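Local coordinates for protein probable oxidoreductase (Pseudomonas aeruginosa, PDB 4B7C) that probably works as an NADP-dependent oxidoreductase of the medium-chain dehydrogenase/reductase family, joining a GroES-like domain to a Rossmann-fold nucleotide-binding domain, at residues Glu205-Ala208 against Ala209-Arg213; Pro88-Gln91 against Ala92-Val96. All coordinates share one frame; numbering follows the deposited sequence.

Interaction 1 (Glu205-Ala208 against Ala209-Arg213); sequences EDLA and AGLKR
The backbone turns from an extended Glu-205 into helix 207-214, where Gly-210 N, Leu-211 N and Lys-212 N bond back four residues to Asp-206 O, Leu-207 O and Ala-208 O. This is an N-capped helix start in the Rossmann-type domain, a short loop after strand 198-201, an outermost strand of its parallel sheet. Asp-206 is the N-cap: its OD2 accepts from Ala-209 N at 3.0 Å, on the anti side of the oxygen and 32° out of the carboxylate plane. With CG anti to its own N (chi1 179°), the carboxylate reaches forward to the first turn and takes up one of its amides, and its negative charge is probably favourable at the positive end of the helix dipole.

Leu-207 and Leu-211 lie one turn apart, with CD1 of Leu-207 packed 3.7 Å from CG of Leu-211. Both also touch Ile-200 of the neighbouring strand and Thr-233 of helix 228-235, so this apolar side of the helix faces the sheet edge and the next helix.

A second polar link ties the loop to the end of the second turn. Glu-205 runs out extended, while Arg-213 bends at its third torsion and offers its guanidinium end-on; the two flat groups are nearly coplanar, 13° apart. Arg-213 places both terminal nitrogens on one oxygen: Glu-205 OE2 receives Arg-213 NH1 at 2.6 Å, nearly in line with the C-O bond, and, through its syn lone pair, Arg-213 NH2 at 2.8 Å.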
ATOM      1  N   GLU B 205      19.240  15.022 -13.590  1.00 71.94           N
ATOM      2  CA  GLU B 205      19.092  15.774 -12.356  1.00 68.95           C
ATOM      3  C   GLU B 205      18.756  14.833 -11.205  1.00 66.81           C
ATOM      4  O   GLU B 205      18.096  13.821 -11.408  1.00 71.29           O
ATOM      5  CB  GLU B 205      18.017  16.839 -12.558  1.00 68.38           C
ATOM      6  CG  GLU B 205      17.538  17.515 -11.299  1.00 67.48           C
ATOM      7  CD  GLU B 205      16.358  18.435 -11.557  1.00 70.30           C
ATOM      8  OE1 GLU B 205      15.636  18.288 -12.573  1.00 68.92           O
ATOM      9  OE2 GLU B 205      16.148  19.331 -10.735  1.00 65.88           O
ATOM     10  N   ASP B 206      19.232  15.148 -10.004  1.00 62.52           N
ATOM     11  CA  ASP B 206      18.919  14.319  -8.836  1.00 57.54           C
ATOM     12  C   ASP B 206      17.432  14.435  -8.495  1.00 53.42           C
ATOM     13  O   ASP B 206      16.916  15.537  -8.288  1.00 52.95           O
ATOM     14  CB  ASP B 206      19.766  14.713  -7.625  1.00 60.50           C
ATOM     15  CG  ASP B 206      19.444  13.871  -6.388  1.00 60.53           C
ATOM     16  OD1 ASP B 206      19.766  12.661  -6.378  1.00 53.49           O
ATOM     17  OD2 ASP B 206      18.868  14.431  -5.426  1.00 61.49           O
ATOM     18  N   LEU B 207      16.756  13.291  -8.421  1.00 53.59           N
ATOM     19  CA  LEU B 207      15.297  13.254  -8.209  1.00 48.73           C
ATOM     20  C   LEU B 207      14.883  13.880  -6.880  1.00 48.86           C
ATOM     21  O   LEU B 207      13.978  14.710  -6.834  1.00 46.03           O
ATOM     22  CB  LEU B 207      14.767  11.818  -8.296  1.00 49.94           C
ATOM     23  CG  LEU B 207      13.238  11.682  -8.102  1.00 49.90           C
ATOM     24  CD1 LEU B 207      12.396  12.742  -8.819  1.00 47.99           C
ATOM     25  CD2 LEU B 207      12.794  10.288  -8.518  1.00 47.59           C
ATOM     26  N   ALA B 208      15.569  13.493  -5.806  1.00 50.35           N
ATOM     27  CA  ALA B 208      15.307  14.049  -4.466  1.00 52.50           C
ATOM     28  C   ALA B 208      15.395  15.578  -4.440  1.00 56.82           C
ATOM     29  O   ALA B 208      14.520  16.255  -3.885  1.00 61.14           O
ATOM     30  CB  ALA B 208      16.256  13.451  -3.440  1.00 53.22           C
ATOM     31  N   ALA B 209      16.454  16.113  -5.042  1.00 59.17           N
ATOM     32  CA  ALA B 209      16.640  17.568  -5.161  1.00 60.87           C
ATOM     33  C   ALA B 209      15.503  18.198  -5.968  1.00 59.53           C
ATOM     34  O   ALA B 209      14.947  19.244  -5.598  1.00 59.75           O
ATOM     35  CB  ALA B 209      17.983  17.884  -5.813  1.00 63.52           C
ATOM     36  N   GLY B 210      15.156  17.545  -7.068  1.00 57.53           N
ATOM     37  CA  GLY B 210      14.043  17.995  -7.905  1.00 56.72           C
ATOM     38  C   GLY B 210      12.732  18.032  -7.128  1.00 56.25           C
ATOM     39  O   GLY B 210      11.973  19.003  -7.203  1.00 54.18           O
ATOM     40  N   LEU B 211      12.478  16.974  -6.361  1.00 57.30           N
ATOM     41  CA  LEU B 211      11.256  16.876  -5.551  1.00 59.06           C
ATOM     42  C   LEU B 211      11.208  17.953  -4.476  1.00 61.97           C
ATOM     43  O   LEU B 211      10.145  18.526  -4.214  1.00 65.83           O
ATOM     44  CB  LEU B 211      11.125  15.481  -4.914  1.00 59.54           C
ATOM     45  CG  LEU B 211      10.819  14.334  -5.873  1.00 58.37           C
ATOM     46  CD1 LEU B 211      11.010  12.993  -5.195  1.00 57.04           C
ATOM     47  CD2 LEU B 211       9.398  14.484  -6.395  1.00 56.76           C
ATOM     48  N   LYS B 212      12.362  18.209  -3.854  1.00 65.24           N
ATOM     49  CA  LYS B 212      12.511  19.280  -2.850  1.00 65.90           C
ATOM     50  C   LYS B 212      12.105  20.615  -3.430  1.00 67.83           C
ATOM     51  O   LYS B 212      11.367  21.371  -2.812  1.00 70.52           O
ATOM     52  CB  LYS B 212      13.957  19.353  -2.331  1.00 69.57           C
ATOM     53  CG  LYS B 212      14.285  20.479  -1.353  1.00 71.57           C
ATOM     54  CD  LYS B 212      15.806  20.514  -1.043  1.00 69.48           C
ATOM     55  CE  LYS B 212      16.576  21.373  -2.021  1.00 69.97           C
ATOM     56  NZ  LYS B 212      18.030  21.030  -2.032  1.00 68.13           N
ATOM     57  N   ARG B 213      12.590  20.888  -4.632  1.00 66.30           N
ATOM     58  CA  ARG B 213      12.283  22.143  -5.315  1.00 67.48           C
ATOM     59  C   ARG B 213      10.822  22.222  -5.753  1.00 66.68           C
ATOM     60  O   ARG B 213      10.133  23.212  -5.495  1.00 63.78           O
ATOM     61  CB  ARG B 213      13.189  22.310  -6.533  1.00 68.47           C
ATOM     62  CG  ARG B 213      12.882  23.555  -7.352  1.00 69.32           C
ATOM     63  CD  ARG B 213      13.735  23.650  -8.605  1.00 70.71           C
ATOM     64  NE  ARG B 213      13.379  22.646  -9.611  1.00 67.68           N
ATOM     65  CZ  ARG B 213      14.095  21.560  -9.902  1.00 67.64           C
ATOM     66  NH1 ARG B 213      15.236  21.296  -9.270  1.00 69.33           N
ATOM     67  NH2 ARG B 213      13.669  20.723 -10.837  1.00 65.16           N
TER

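Interaction 2 (Pro88-Gln91 against Ala92-Val96); sequences PGFQ and AGDYV
A type II beta turn, Gln-91 to Asp-94, ends the loop that joins strand 77-85 to its antiparallel partner, strand 95-97, in the GroES-like domain. Its closing bond runs from Asp-94 N to Gln-91 O at 3.0 Å, and Gly-93 occupies the third position with positive phi, as this turn type favours.

The Asp-94 side chain adds a bond in the reverse direction: OD2 accepts from Gln-91 N at 2.8 Å and nearly straight (169°), although the N-H arrives from above the carboxylate plane, 57° out of it. With chi1 at -73°, CG sits beside the Asp-94 backbone N, which points the carboxylate at Gln-91 N. The same OD2 forms a salt bridge with Lys-115, which probably favours the charged form. The Gln-91 CG lies 3.5 Å from Asp-94 OD1; beyond it the amide plane is almost parallel to the carboxylate, while the two side chains cross at about a right angle.

Inward of the turn, Phe-90 CD1 meets Val-96 CG1 at 3.7 Å in an oblique approach, and both residues continue onto strand 41-49 through Ile-41 and Val-43. Two opposed bonds between the end residues thus close a type II beta turn with glycine at its third position, leading into strand 95-97.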
ATOM      1  N   PRO B  88     -25.653 -10.320 -31.748  1.00 31.63           N
ATOM      2  CA  PRO B  88     -26.712  -9.276 -31.740  1.00 33.72           C
ATOM      3  C   PRO B  88     -26.275  -7.891 -31.240  1.00 33.16           C
ATOM      4  O   PRO B  88     -26.939  -6.906 -31.507  1.00 35.72           O
ATOM      5  CB  PRO B  88     -27.785  -9.844 -30.812  1.00 33.01           C
ATOM      6  CG  PRO B  88     -27.182 -11.009 -30.123  1.00 34.59           C
ATOM      7  CD  PRO B  88     -25.908 -11.403 -30.783  1.00 32.55           C
ATOM      8  N   GLY B  89     -25.139  -7.824 -30.556  1.00 34.11           N
ATOM      9  CA  GLY B  89     -24.595  -6.553 -30.069  1.00 33.40           C
ATOM     10  C   GLY B  89     -23.844  -5.717 -31.091  1.00 31.78           C
ATOM     11  O   GLY B  89     -23.504  -4.561 -30.837  1.00 33.48           O
ATOM     12  N   PHE B  90     -23.577  -6.301 -32.251  1.00 31.21           N
ATOM     13  CA  PHE B  90     -22.724  -5.666 -33.255  1.00 31.52           C
ATOM     14  C   PHE B  90     -23.271  -5.860 -34.661  1.00 29.92           C
ATOM     15  O   PHE B  90     -23.830  -6.899 -34.994  1.00 29.12           O
ATOM     16  CB  PHE B  90     -21.283  -6.213 -33.180  1.00 30.46           C
ATOM     17  CG  PHE B  90     -20.640  -6.008 -31.845  1.00 30.04           C
ATOM     18  CD1 PHE B  90     -19.942  -4.849 -31.565  1.00 29.67           C
ATOM     19  CD2 PHE B  90     -20.767  -6.972 -30.862  1.00 29.99           C
ATOM     20  CE1 PHE B  90     -19.393  -4.630 -30.315  1.00 29.76           C
ATOM     21  CE2 PHE B  90     -20.214  -6.774 -29.617  1.00 29.47           C
ATOM     22  CZ  PHE B  90     -19.523  -5.606 -29.342  1.00 30.16           C
ATOM     23  N   GLN B  91     -23.031  -4.870 -35.507  1.00 32.92           N
ATOM     24  CA  GLN B  91     -23.422  -4.966 -36.920  1.00 36.74           C
ATOM     25  C   GLN B  91     -22.235  -4.622 -37.822  1.00 35.09           C
ATOM     26  O   GLN B  91     -21.318  -3.869 -37.444  1.00 33.69           O
ATOM     27  CB  GLN B  91     -24.715  -4.157 -37.255  1.00 41.60           C
ATOM     28  CG  GLN B  91     -24.573  -2.657 -37.187  1.00 46.81           C
ATOM     29  CD  GLN B  91     -25.821  -1.887 -37.621  1.00 51.85           C
ATOM     30  OE1 GLN B  91     -26.930  -2.181 -37.189  1.00 54.25           O
ATOM     31  NE2 GLN B  91     -25.626  -0.867 -38.454  1.00 55.55           N
ATOM     32  N   ALA B  92     -22.275  -5.169 -39.029  1.00 35.42           N
ATOM     33  CA  ALA B  92     -21.341  -4.819 -40.081  1.00 36.11           C
ATOM     34  C   ALA B  92     -21.285  -3.290 -40.237  1.00 35.82           C
ATOM     35  O   ALA B  92     -22.316  -2.612 -40.275  1.00 36.58           O
ATOM     36  CB  ALA B  92     -21.760  -5.493 -41.381  1.00 35.82           C
ATOM     37  N   GLY B  93     -20.072  -2.746 -40.302  1.00 36.03           N
ATOM     38  CA  GLY B  93     -19.878  -1.293 -40.418  1.00 35.68           C
ATOM     39  C   GLY B  93     -19.563  -0.604 -39.103  1.00 35.16           C
ATOM     40  O   GLY B  93     -19.026   0.513 -39.099  1.00 37.49           O
ATOM     41  N   ASP B  94     -19.888  -1.262 -37.989  1.00 35.80           N
ATOM     42  CA  ASP B  94     -19.487  -0.772 -36.664  1.00 35.09           C
ATOM     43  C   ASP B  94     -17.971  -0.736 -36.568  1.00 33.53           C
ATOM     44  O   ASP B  94     -17.287  -1.634 -37.062  1.00 33.41           O
ATOM     45  CB  ASP B  94     -20.003  -1.665 -35.526  1.00 35.71           C
ATOM     46  CG  ASP B  94     -21.501  -1.533 -35.287  1.00 36.46           C
ATOM     47  OD1 ASP B  94     -22.123  -0.598 -35.832  1.00 35.20           O
ATOM     48  OD2 ASP B  94     -22.049  -2.382 -34.548  1.00 33.96           O
ATOM     49  N   TYR B  95     -17.457   0.295 -35.910  1.00 32.92           N
ATOM     50  CA  TYR B  95     -16.076   0.311 -35.469  1.00 34.11           C
ATOM     51  C   TYR B  95     -16.041  -0.054 -33.995  1.00 32.12           C
ATOM     52  O   TYR B  95     -16.836   0.442 -33.197  1.00 31.56           O
ATOM     53  CB  TYR B  95     -15.408   1.666 -35.694  1.00 35.70           C
ATOM     54  CG  TYR B  95     -15.096   1.913 -37.144  1.00 38.11           C
ATOM     55  CD1 TYR B  95     -16.084   2.380 -38.015  1.00 40.49           C
ATOM     56  CD2 TYR B  95     -13.831   1.654 -37.664  1.00 38.19           C
ATOM     57  CE1 TYR B  95     -15.818   2.604 -39.360  1.00 40.00           C
ATOM     58  CE2 TYR B  95     -13.556   1.871 -39.003  1.00 38.17           C
ATOM     59  CZ  TYR B  95     -14.556   2.345 -39.845  1.00 39.18           C
ATOM     60  OH  TYR B  95     -14.285   2.568 -41.176  1.00 42.61           O
ATOM     61  N   VAL B  96     -15.096  -0.921 -33.647  1.00 30.20           N
ATOM     62  CA  VAL B  96     -14.988  -1.438 -32.296  1.00 29.07           C
ATOM     63  C   VAL B  96     -13.577  -1.308 -31.722  1.00 29.94           C
ATOM     64  O   VAL B  96     -12.587  -1.297 -32.459  1.00 31.77           O
ATOM     65  CB  VAL B  96     -15.421  -2.927 -32.206  1.00 27.53           C
ATOM     66  CG1 VAL B  96     -16.884  -3.087 -32.528  1.00 27.73           C
ATOM     67  CG2 VAL B  96     -14.575  -3.828 -33.120  1.00 26.93           C
TER

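How the interactions relate
Interactions 1 and 2 are independent local structures, with centres 50 Å apart and nearest atoms about 37 Å apart. They lie on opposite sides of the chain's centre, their own centres 26 Å and 25 Å from it respectively, and in different domains. Residues 88-96 come first in sequence, in the GroES-like part; residues 205-213 follow in the Rossmann-type part, beside an outermost strand of the parallel sheet. Both use an aspartate carboxylate to accept a backbone N-H three residues away, but in opposite senses: Asp-206 reaches forward along the chain, Asp-94 backward. The first bond caps the start of a helix, whereas the second spans a turn that leads into a strand.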